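Side-chain contacts in Esterase/lipase (Lactobacillus rhamnosus, PDB 4N5H), which probably hydrolyses carboxylic esters, and may transfer their acyl groups, as a serine esterase of the alpha/beta-hydrolase fold: residues A[40-44]-A[45-49]; A[114-117]-A[118-122]; A[221-224]-A[225-228]; A[163-167]-A[168-172]; A[254-258]-A[259-263]. The protein carries 1 engineered substitution. One frame throughout, in Å; residues are numbered along the deposited sequence.

Contact 1: residues A[40-44]-A[45-49]; sequences EYRYE and QSADP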
# COMPACT_ATOMS: atom_id res chain seq x y z
N GLU A 40 7.38 -14.90 -10.99
CA GLU A 40 7.86 -16.03 -10.19
C GLU A 40 7.79 -17.39 -10.89
O GLU A 40 7.47 -18.44 -10.34
CB GLU A 40 7.09 -16.04 -8.82
CG GLU A 40 7.86 -16.85 -7.75
CD GLU A 40 6.99 -17.06 -6.51
OE1 GLU A 40 5.72 -17.06 -6.57
OE2 GLU A 40 7.58 -17.39 -5.43
N TYR A 41 8.11 -17.42 -12.18
CA TYR A 41 8.24 -18.67 -12.81
C TYR A 41 9.60 -19.31 -12.49
O TYR A 41 10.66 -18.69 -12.72
CB TYR A 41 8.24 -18.47 -14.31
CG TYR A 41 6.99 -18.11 -15.04
CD1 TYR A 41 6.70 -16.78 -15.42
CD2 TYR A 41 6.09 -19.08 -15.41
CE1 TYR A 41 5.59 -16.47 -16.17
CE2 TYR A 41 4.98 -18.76 -16.16
CZ TYR A 41 4.78 -17.47 -16.57
OH TYR A 41 3.67 -17.22 -17.40
N ARG A 42 9.58 -20.57 -12.03
CA ARG A 42 10.86 -21.25 -11.91
C ARG A 42 11.35 -21.57 -13.31
O ARG A 42 10.63 -22.14 -14.12
CB ARG A 42 10.65 -22.58 -11.16
CG ARG A 42 10.41 -22.46 -9.69
CD ARG A 42 10.10 -23.83 -9.11
NE ARG A 42 9.89 -23.70 -7.70
CZ ARG A 42 9.78 -24.75 -6.88
NH1 ARG A 42 9.97 -25.97 -7.33
NH2 ARG A 42 9.63 -24.51 -5.56
N TYR A 43 12.63 -21.34 -13.57
CA TYR A 43 13.16 -21.74 -14.86
C TYR A 43 14.01 -23.05 -14.87
O TYR A 43 14.49 -23.45 -15.93
CB TYR A 43 13.94 -20.57 -15.57
CG TYR A 43 15.03 -19.90 -14.83
CD1 TYR A 43 16.21 -20.59 -14.60
CD2 TYR A 43 14.92 -18.59 -14.30
CE1 TYR A 43 17.27 -19.97 -14.01
CE2 TYR A 43 15.99 -18.00 -13.66
CZ TYR A 43 17.14 -18.67 -13.51
OH TYR A 43 18.22 -18.06 -12.81
N GLU A 44 14.13 -23.64 -13.70
CA GLU A 44 14.62 -24.98 -13.59
C GLU A 44 13.97 -25.70 -12.42
O GLU A 44 13.22 -25.12 -11.66
CB GLU A 44 16.14 -24.95 -13.63
CG GLU A 44 16.73 -24.27 -12.54
CD GLU A 44 18.30 -24.05 -12.74
OE1 GLU A 44 19.05 -24.87 -12.16
OE2 GLU A 44 18.82 -23.17 -13.43
N GLN A 45 14.33 -26.96 -12.23
CA GLN A 45 13.74 -27.71 -11.11
C GLN A 45 14.43 -27.37 -9.82
O GLN A 45 15.29 -28.15 -9.35
CB GLN A 45 13.73 -29.23 -11.37
CG GLN A 45 12.99 -29.65 -12.62
CD GLN A 45 12.94 -31.17 -12.73
OE1 GLN A 45 13.97 -31.84 -12.73
NE2 GLN A 45 11.76 -31.72 -12.79
N SER A 46 14.13 -26.21 -9.24
CA SER A 46 14.83 -25.74 -8.05
C SER A 46 13.91 -24.85 -7.26
O SER A 46 13.14 -24.04 -7.85
CB SER A 46 16.01 -24.91 -8.59
OG SER A 46 16.61 -24.10 -7.60
N ALA A 47 14.10 -24.84 -5.94
CA ALA A 47 13.35 -23.94 -5.06
C ALA A 47 14.21 -22.72 -4.70
O ALA A 47 13.86 -22.00 -3.79
CB ALA A 47 12.94 -24.68 -3.80
N ASP A 48 15.38 -22.55 -5.36
CA ASP A 48 16.21 -21.36 -5.13
C ASP A 48 15.42 -20.17 -5.65
O ASP A 48 15.11 -20.18 -6.83
CB ASP A 48 17.57 -21.49 -5.79
CG ASP A 48 18.51 -20.40 -5.42
OD1 ASP A 48 19.73 -20.71 -5.19
OD2 ASP A 48 18.06 -19.24 -5.22
N PRO A 49 15.03 -19.24 -4.80
CA PRO A 49 14.18 -18.13 -5.21
C PRO A 49 14.80 -17.28 -6.29
O PRO A 49 14.08 -16.58 -7.04
CB PRO A 49 13.97 -17.29 -3.96
CG PRO A 49 14.59 -18.03 -2.83
CD PRO A 49 15.39 -19.16 -3.35
O HOH W 1 18.47 -27.17 -10.43
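Arg42 lays its guanidinium group along the turn that follows its strand, and one face of it meets the Ser46 carbonyl and Ala47 CA. Ser46 O sits 3.2 Å above the guanidinium plane, toward the rim; it is 3.3 Å from Arg42 NE, but the angle is too poor for a hydrogen bond. At the far end Arg42 NH2 packs on Ala47 CB at 3.8 Å. The arginine chain is extended from CG to NE, which carries the flat group across the turn. Beneath it the backbone folds tightly: Ser46 N gives a weak bond to Glu44 O (2.8 Å, 125°), making Gln45 the centre of an inverse gamma turn. On the Glu44 side, CG lies 4.1 Å from Ser46 CB, and a water donates to Glu44 OE1 at 2.9 Å and weakly to Gln45 O. Ser46 OG in turn accepts from Asp48 N at 3.0 Å, an ST turn that shapes the next bend, and also bonds Gln51. The whole stretch leads from strand 35-42 toward its antiparallel partner 52-58, at the interface with a second subunit, where Gln45 NE2 bonds Asn242 of that subunit and Arg42 packs on Lys277 of the same subunit. Since the arginine meets the turn through a face, its hold here is packing with, at most, a diffuse attraction between its charge and the Ser46 carbonyl.

Contact 2: residues A[114-117]-A[118-122]; sequences GQIQ and DIFAS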
# COMPACT_ATOMS: atom_id res chain seq x y z
N GLY A 114 28.26 -19.91 -12.43
CA GLY A 114 26.89 -20.22 -11.90
C GLY A 114 25.94 -19.11 -12.43
O GLY A 114 24.83 -19.46 -12.83
N GLN A 115 26.39 -17.89 -12.45
CA GLN A 115 25.54 -16.73 -12.94
C GLN A 115 25.20 -16.89 -14.41
O GLN A 115 24.04 -16.74 -14.84
CB GLN A 115 26.14 -15.34 -12.66
CG GLN A 115 26.29 -15.16 -11.16
CD GLN A 115 26.69 -13.79 -10.78
OE1 GLN A 115 27.47 -13.12 -11.45
NE2 GLN A 115 26.12 -13.33 -9.71
N ILE A 116 26.21 -17.22 -15.21
CA ILE A 116 26.03 -17.45 -16.63
C ILE A 116 25.15 -18.65 -16.91
O ILE A 116 24.25 -18.59 -17.75
CB ILE A 116 27.41 -17.58 -17.34
CG1 ILE A 116 28.17 -16.20 -17.27
CG2 ILE A 116 27.20 -18.16 -18.73
CD1 ILE A 116 27.62 -15.12 -18.21
N GLN A 117 25.30 -19.70 -16.11
CA GLN A 117 24.45 -20.89 -16.27
C GLN A 117 22.99 -20.56 -15.95
O GLN A 117 22.08 -20.99 -16.69
CB GLN A 117 24.95 -22.03 -15.41
CG GLN A 117 26.20 -22.63 -16.00
CD GLN A 117 26.78 -23.81 -15.14
OE1 GLN A 117 26.34 -24.08 -14.04
NE2 GLN A 117 27.76 -24.50 -15.69
N ASP A 118 22.79 -19.76 -14.90
CA ASP A 118 21.41 -19.34 -14.56
C ASP A 118 20.80 -18.54 -15.68
O ASP A 118 19.66 -18.79 -16.11
CB ASP A 118 21.38 -18.51 -13.28
CG ASP A 118 21.65 -19.34 -12.02
OD1 ASP A 118 21.64 -20.61 -12.09
OD2 ASP A 118 21.87 -18.73 -10.95
N ILE A 119 21.56 -17.59 -16.20
CA ILE A 119 21.02 -16.79 -17.35
C ILE A 119 20.70 -17.63 -18.56
O ILE A 119 19.60 -17.52 -19.13
CB ILE A 119 21.94 -15.57 -17.67
CG1 ILE A 119 22.08 -14.61 -16.52
CG2 ILE A 119 21.51 -14.87 -18.89
CD1 ILE A 119 23.23 -13.61 -16.56
N PHE A 120 21.61 -18.56 -18.94
CA PHE A 120 21.32 -19.42 -20.08
C PHE A 120 20.11 -20.34 -19.81
O PHE A 120 19.33 -20.62 -20.71
CB PHE A 120 22.55 -20.25 -20.47
CG PHE A 120 23.36 -19.60 -21.52
CD1 PHE A 120 24.34 -18.66 -21.13
CD2 PHE A 120 23.13 -19.85 -22.86
CE1 PHE A 120 25.07 -18.00 -22.08
CE2 PHE A 120 23.86 -19.21 -23.85
CZ PHE A 120 24.77 -18.24 -23.46
N ALA A 121 19.91 -20.76 -18.55
CA ALA A 121 18.72 -21.56 -18.25
C ALA A 121 17.43 -20.79 -18.40
O ALA A 121 16.42 -21.32 -18.93
CB ALA A 121 18.78 -22.08 -16.80
N SER A 122 17.45 -19.48 -18.04
CA SER A 122 16.28 -18.62 -18.27
C SER A 122 16.05 -18.42 -19.74
O SER A 122 14.89 -18.44 -20.19
CB SER A 122 16.39 -17.26 -17.57
OG SER A 122 17.30 -16.36 -18.16
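Gly114 O accepts from Asp118 N at 2.9 Å (157°) and, weakly, from Arg105 NH2 outside the two segments. The Asp118 carboxylate stands close by, with CG 3.3 Å from the same Gly114 O, but both sides are acceptors; its partners lie elsewhere, Asp118 OD2 forming a salt bridge with Arg105 and OD1 accepting from Gln51. With CG anti to its own carbonyl carbon (chi1 -71°), Asp118 turns the carboxylate back along the helix toward Gly114. Arg105 therefore serves both the preceding turn's carbonyl and the acid, and is likely to offset the repulsion between those two oxygen-bearing groups. The stretch is regular alpha-helix, part of helix 112-129, one of the helices flanking the central sheet of the alpha/beta-hydrolase fold; each amide from Asp118 to Ala121 bonds the carbonyl four residues back. On the buried flank, Ile116 and Phe120 lie side by side and point the same way, Ile116 CG2 touching Phe120 CD1 at 3.8 Å. The Phe120 ring also turns an edge to the backbone, CD1 lying 3.4 Å from Ile116 O in the ring plane. Both side chains pack on Ile158 of helix 147-158, while Ile119, whose CG1 rests 3.3 Å from Gln115 O, meets Leu151 and Val155 there. Further on, Ser122 OG donates to Ile119 O at 2.8 Å, approaching a lone pair in the carbonyl plane.

Contact 3: residues A[221-224]-A[225-228]; sequences LNFS and QVVK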
# COMPACT_ATOMS: atom_id res chain seq x y z
N LEU A 221 36.86 -13.35 -17.96
CA LEU A 221 36.07 -12.47 -17.03
C LEU A 221 35.68 -11.17 -17.79
O LEU A 221 34.74 -10.53 -17.36
CB LEU A 221 36.91 -12.02 -15.83
CG LEU A 221 37.12 -12.70 -14.53
CD1 LEU A 221 37.40 -11.63 -13.52
CD2 LEU A 221 35.96 -13.51 -14.09
N ASN A 222 36.45 -10.78 -18.81
CA ASN A 222 36.32 -9.48 -19.48
C ASN A 222 35.80 -9.67 -20.85
O ASN A 222 36.11 -10.62 -21.57
CB ASN A 222 37.68 -8.77 -19.49
CG ASN A 222 38.22 -8.49 -18.12
OD1 ASN A 222 37.91 -7.48 -17.51
ND2 ASN A 222 39.01 -9.44 -17.59
N PHE A 223 34.95 -8.76 -21.32
CA PHE A 223 34.49 -8.83 -22.72
C PHE A 223 35.65 -8.92 -23.70
O PHE A 223 35.55 -9.61 -24.71
CB PHE A 223 33.59 -7.62 -23.03
CG PHE A 223 33.09 -7.58 -24.41
CD1 PHE A 223 32.02 -8.35 -24.76
CD2 PHE A 223 33.64 -6.71 -25.33
CE1 PHE A 223 31.52 -8.37 -26.04
CE2 PHE A 223 33.14 -6.68 -26.61
CZ PHE A 223 32.08 -7.53 -26.97
N SER A 224 36.72 -8.18 -23.46
CA SER A 224 37.86 -8.19 -24.33
C SER A 224 38.45 -9.61 -24.46
O SER A 224 39.17 -9.85 -25.42
CB SER A 224 38.93 -7.27 -23.80
OG SER A 224 39.35 -7.53 -22.47
N GLN A 225 38.20 -10.50 -23.46
CA GLN A 225 38.68 -11.90 -23.51
C GLN A 225 37.75 -12.81 -24.20
O GLN A 225 38.18 -13.82 -24.71
CB GLN A 225 38.96 -12.42 -22.13
CG GLN A 225 40.11 -11.80 -21.46
CD GLN A 225 40.12 -11.95 -19.99
OE1 GLN A 225 39.13 -11.83 -19.29
NE2 GLN A 225 41.33 -12.17 -19.47
N VAL A 226 36.43 -12.54 -24.24
CA VAL A 226 35.50 -13.43 -24.93
C VAL A 226 35.11 -13.00 -26.35
O VAL A 226 34.58 -13.78 -27.09
CB VAL A 226 34.23 -13.66 -24.04
CG1 VAL A 226 34.60 -14.45 -22.78
CG2 VAL A 226 33.61 -12.36 -23.61
N VAL A 227 35.46 -11.77 -26.74
CA VAL A 227 35.06 -11.20 -28.01
C VAL A 227 35.84 -11.79 -29.21
O VAL A 227 35.31 -11.83 -30.34
CB VAL A 227 35.21 -9.65 -27.99
CG1 VAL A 227 36.68 -9.22 -27.88
CG2 VAL A 227 34.61 -9.04 -29.20
N LYS A 228 37.02 -12.29 -28.93
CA LYS A 228 38.06 -12.59 -29.98
C LYS A 228 37.56 -13.62 -30.93
O LYS A 228 37.13 -14.71 -30.52
CB LYS A 228 39.34 -13.08 -29.32
CG LYS A 228 39.95 -12.08 -28.33
CD LYS A 228 41.20 -12.61 -27.61
CE LYS A 228 41.05 -14.06 -27.04
NZ LYS A 228 40.97 -14.28 -25.54
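Gln225 reaches back over the start of its own short helix and places OE1 among the amides of the preceding turn. Asn222 N donates to it at 2.9 Å in the plane of the side-chain carbonyl, Asn222 ND2 also at 2.9 Å from above that plane (163° at the hydrogen), and Leu221 N adds a weak bond. The two side-chain amides stand 57° apart, and Asn222 ND2 is further bound by Ser190 OG. Shortening Gln225 to an alanine would take OE1 away and is likely to leave Asn222 N without its acceptor and ND2 with one bond fewer. Asn222 holds the N-cap position of helix 223-226, but its side chain caps nothing; the tie comes from the glutamine instead. The dense part lies on the other flank. There Val227 CB sits over one face of the Phe223 ring, a CH-pi contact 4.1 Å from its centroid, and CG2 meets Phe223 CZ at 3.7 Å. Phe223 CG is anti to the backbone N (chi1 179°), which sends the ring toward helices 147-158 and 246-258. The looser side belongs to exposed Lys228, whose chain bends at chi3 and chi4 to bring NZ within 2.9 Å of Gln225 O.

Contact 4: residues A[163-167]-A[168-172]; sequences ELQEL and FGVSR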
# COMPACT_ATOMS: atom_id res chain seq x y z
N GLU A 163 33.39 -23.22 -28.05
CA GLU A 163 34.43 -23.32 -27.07
C GLU A 163 34.01 -22.63 -25.74
O GLU A 163 34.31 -23.10 -24.64
CB GLU A 163 35.72 -22.68 -27.58
CG GLU A 163 36.88 -22.77 -26.60
N LEU A 164 33.42 -21.43 -25.85
CA LEU A 164 32.98 -20.75 -24.59
C LEU A 164 31.80 -21.43 -23.98
O LEU A 164 31.68 -21.48 -22.80
CB LEU A 164 32.65 -19.31 -24.88
CG LEU A 164 33.82 -18.40 -25.27
CD1 LEU A 164 33.23 -17.04 -25.49
CD2 LEU A 164 34.90 -18.37 -24.23
N GLN A 165 30.92 -21.94 -24.77
CA GLN A 165 29.84 -22.79 -24.24
C GLN A 165 30.41 -23.95 -23.42
O GLN A 165 29.90 -24.27 -22.36
CB GLN A 165 28.98 -23.34 -25.37
CG GLN A 165 28.13 -22.27 -26.04
CD GLN A 165 27.67 -22.60 -27.39
OE1 GLN A 165 27.56 -23.80 -27.79
NE2 GLN A 165 27.42 -21.57 -28.19
N GLU A 166 31.44 -24.61 -23.94
CA GLU A 166 32.03 -25.73 -23.16
C GLU A 166 32.63 -25.21 -21.89
O GLU A 166 32.45 -25.82 -20.82
CB GLU A 166 33.11 -26.39 -23.99
CG GLU A 166 32.48 -27.04 -25.21
CD GLU A 166 32.18 -28.49 -25.07
OE1 GLU A 166 32.51 -29.05 -24.01
OE2 GLU A 166 31.65 -29.08 -26.05
N LEU A 167 33.36 -24.10 -21.95
CA LEU A 167 34.04 -23.60 -20.73
C LEU A 167 33.03 -23.15 -19.64
O LEU A 167 33.24 -23.41 -18.44
CB LEU A 167 35.03 -22.47 -21.03
CG LEU A 167 36.37 -22.75 -21.73
CD1 LEU A 167 37.18 -21.45 -21.65
CD2 LEU A 167 37.17 -23.91 -21.14
N PHE A 168 31.93 -22.52 -20.06
CA PHE A 168 30.95 -22.08 -19.13
C PHE A 168 29.91 -23.13 -18.79
O PHE A 168 29.06 -22.84 -17.95
CB PHE A 168 30.29 -20.78 -19.64
CG PHE A 168 31.17 -19.58 -19.46
CD1 PHE A 168 32.02 -19.18 -20.45
CD2 PHE A 168 31.14 -18.82 -18.26
CE1 PHE A 168 32.85 -18.08 -20.27
CE2 PHE A 168 31.94 -17.65 -18.12
CZ PHE A 168 32.79 -17.32 -19.12
N GLY A 169 29.96 -24.29 -19.41
CA GLY A 169 29.03 -25.38 -19.11
C GLY A 169 27.60 -25.05 -19.51
O GLY A 169 26.70 -25.47 -18.80
N VAL A 170 27.41 -24.45 -20.69
CA VAL A 170 26.04 -24.12 -21.21
C VAL A 170 25.94 -24.62 -22.63
O VAL A 170 26.91 -24.94 -23.21
CB VAL A 170 25.73 -22.60 -21.14
CG1 VAL A 170 25.82 -22.11 -19.73
CG2 VAL A 170 26.67 -21.75 -21.98
N SER A 171 24.72 -24.83 -23.07
CA SER A 171 24.42 -25.10 -24.48
C SER A 171 23.88 -23.85 -25.11
O SER A 171 23.24 -23.05 -24.46
CB SER A 171 23.31 -26.16 -24.51
OG SER A 171 23.79 -27.35 -23.98
N ARG A 172 24.08 -23.72 -26.39
CA ARG A 172 23.48 -22.61 -27.13
C ARG A 172 21.96 -22.73 -26.99
O ARG A 172 21.39 -23.81 -26.86
CB ARG A 172 23.87 -22.62 -28.58
CG ARG A 172 23.37 -23.75 -29.44
CD ARG A 172 23.71 -23.57 -30.97
NE ARG A 172 22.62 -22.76 -31.58
CZ ARG A 172 22.69 -21.50 -32.02
NH1 ARG A 172 23.85 -20.78 -32.00
NH2 ARG A 172 21.57 -20.94 -32.49
O HOH W 2 25.71 -25.71 -27.28
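Gln165 carries CG anti to its carbonyl carbon (chi1 -70°) and runs on extended, which sets its amide beside Arg172; there NE2 touches Arg172 CB at 3.7 Å. The two side chains point the same way, with amide and guanidinium planes 60° apart, and a water links the Gln165 amide to the Arg172 backbone: it donates to Gln165 OE1 at 2.7 Å and accepts from Arg172 N at the same length. Gln165 NE2 is also held by the Ile158 carbonyl, so both ends of the amide have partners. Phe168 takes a like first torsion (chi1 -76°), and its ring swings back to turn an edge to Leu164 O, which lies in the ring plane 3.3 Å from Phe168 CD1. The same Leu164 O accepts from Phe168 N at 2.9 Å. Beyond it the helix closes in a Schellman motif: Gly169 has positive phi, Val170 N reaches Gln165 O at 3.0 Å, and Gly169 N gives Glu166 O a weak bond. The turn also lays Val170 CG2 over Gln165 CA at 4.0 Å. Outside, Phe168 packs on Ile116 and Ile158, joining helix 162-168 to helices 112-129 and 147-158, and Phe168 O accepts from Gln117 NE2. The chemistry is thus split: backbone bonds stop the helix, while the Gln165 amide and its water tie the departing loop, through Arg172 N, to the helix just left behind.

Contact 5: residues A[254-258]-A[259-263]; sequences KVFDA and NHVTY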
# COMPACT_ATOMS: atom_id res chain seq x y z
N LYS A 254 37.03 1.06 -27.08
CA LYS A 254 38.30 0.67 -27.63
C LYS A 254 38.32 -0.81 -27.97
O LYS A 254 38.87 -1.22 -28.98
CB LYS A 254 39.45 1.00 -26.66
CG LYS A 254 39.70 2.48 -26.57
CD LYS A 254 40.67 2.76 -25.43
CE LYS A 254 40.92 4.24 -25.38
NZ LYS A 254 41.25 4.53 -23.98
N VAL A 255 37.75 -1.65 -27.10
CA VAL A 255 37.59 -3.10 -27.43
C VAL A 255 36.72 -3.34 -28.64
O VAL A 255 37.06 -4.16 -29.54
CB VAL A 255 37.02 -3.91 -26.25
CG1 VAL A 255 36.83 -5.36 -26.67
CG2 VAL A 255 37.90 -3.73 -25.04
N PHE A 256 35.60 -2.58 -28.73
CA PHE A 256 34.75 -2.65 -29.88
C PHE A 256 35.54 -2.32 -31.18
O PHE A 256 35.46 -3.03 -32.19
CB PHE A 256 33.60 -1.70 -29.78
CG PHE A 256 32.43 -2.12 -28.83
CD1 PHE A 256 32.25 -3.42 -28.34
CD2 PHE A 256 31.41 -1.18 -28.59
CE1 PHE A 256 31.14 -3.72 -27.56
CE2 PHE A 256 30.28 -1.52 -27.85
CZ PHE A 256 30.14 -2.80 -27.36
N ASP A 257 36.30 -1.23 -31.12
CA ASP A 257 36.99 -0.76 -32.33
C ASP A 257 38.03 -1.76 -32.75
O ASP A 257 38.11 -2.09 -33.92
CB ASP A 257 37.55 0.64 -32.08
CG ASP A 257 36.46 1.73 -32.04
OD1 ASP A 257 35.35 1.52 -32.62
OD2 ASP A 257 36.80 2.80 -31.54
N ALA A 258 38.76 -2.30 -31.79
CA ALA A 258 39.85 -3.27 -32.09
C ALA A 258 39.36 -4.58 -32.65
O ALA A 258 40.06 -5.26 -33.48
CB ALA A 258 40.62 -3.48 -30.84
N ASN A 259 38.11 -4.96 -32.32
CA ASN A 259 37.55 -6.19 -32.73
C ASN A 259 36.53 -6.07 -33.83
O ASN A 259 35.86 -7.02 -34.23
CB ASN A 259 37.02 -6.95 -31.54
CG ASN A 259 38.09 -7.47 -30.66
OD1 ASN A 259 38.60 -8.55 -30.95
ND2 ASN A 259 38.45 -6.77 -29.59
N HIS A 260 36.41 -4.89 -34.40
CA HIS A 260 35.44 -4.65 -35.50
C HIS A 260 33.99 -5.04 -35.19
O HIS A 260 33.24 -5.54 -36.01
CB HIS A 260 35.86 -5.33 -36.83
CG HIS A 260 37.30 -5.08 -37.14
ND1 HIS A 260 37.76 -3.83 -37.46
CD2 HIS A 260 38.39 -5.87 -37.03
CE1 HIS A 260 39.07 -3.87 -37.59
NE2 HIS A 260 39.47 -5.10 -37.36
N VAL A 261 33.61 -4.77 -33.95
CA VAL A 261 32.21 -4.92 -33.52
C VAL A 261 31.37 -3.87 -34.17
O VAL A 261 31.80 -2.69 -34.21
CB VAL A 261 32.18 -4.81 -31.96
CG1 VAL A 261 30.77 -4.90 -31.44
CG2 VAL A 261 33.00 -5.94 -31.34
N THR A 262 30.19 -4.25 -34.63
CA THR A 262 29.18 -3.33 -35.15
C THR A 262 28.47 -2.70 -33.95
O THR A 262 27.93 -3.45 -33.15
CB THR A 262 28.19 -3.99 -36.09
OG1 THR A 262 28.96 -4.52 -37.18
CG2 THR A 262 27.22 -3.00 -36.58
N TYR A 263 28.52 -1.37 -33.86
CA TYR A 263 27.84 -0.70 -32.71
C TYR A 263 27.35 0.67 -33.02
O TYR A 263 27.84 1.34 -33.94
CB TYR A 263 28.72 -0.73 -31.46
CG TYR A 263 29.88 0.18 -31.52
CD1 TYR A 263 29.78 1.49 -31.07
CD2 TYR A 263 31.11 -0.23 -32.10
CE1 TYR A 263 30.88 2.32 -31.14
CE2 TYR A 263 32.19 0.61 -32.17
CZ TYR A 263 32.10 1.87 -31.69
OH TYR A 263 33.15 2.79 -31.73
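Phe256 and Tyr263 meet obliquely, ring planes 36° apart and centroids separated by 5.0 Å. Phe256 CD2 stands over one face of the tyrosine ring, 3.5 Å above its plane and toward the rim. Against a face of the Phe256 ring comes Val261 CG1, a CH-pi contact 4.2 Å from the centroid, so the phenylalanine is packed by two residues of the chain leaving the helix. Tyr263 OH donates to Asp257 OD1 at 2.7 Å, on the syn side but tilted 29° out of the carboxylate plane, with OD1 near the plane of the ring, at its edge. Tyr263 CG lies between backbone N and carbonyl carbon (chi1 73°), which turns the ring back onto the helix. A phenylalanine in place of Tyr263 would probably keep much of the ring packing but leave Asp257 OD1 without this donor. The helix end is tied off where Asn259 ND2 (3.0 Å) and Asn259 N (3.1 Å) reach Val255 O from opposite faces of its plane. His260, with positive phi, is the C-prime residue of a Schellman motif, closed by Val261 N on Phe256 O and a weak bond from His260 N to Asp257 O. The turn leads from helix 246-258 to strand 263-268, with Phe235, at the start of strand 235-240, touching Phe256, Val261 and Tyr263, and Val227 packing on Val255, Asn259 and Val261.

Overall arrangement
Along the chain the order is contact 1, 2, 4, 3, 5, and neighbours in that series touch, passing across the alpha/beta-hydrolase fold from strand 35-42 to strand 263-268. Contacts 1 and 5 lie on opposite sides of the chain's centre, with centres about 37 Å apart. Contact 1 meets contact 2 where Tyr43 and Glu44 pack on helix 112-129; contact 2 meets contact 4 where that helix lies against the end of helix 162-168, centres about 11 Å apart. Val226 links contact 3 to Leu164 of contact 4, and Phe223 rests on Phe256 and Val255 of contact 5. The series thus packs helices around helix 147-158, which begins just after the likely nucleophile, Ser146, on its strand-to-helix turn.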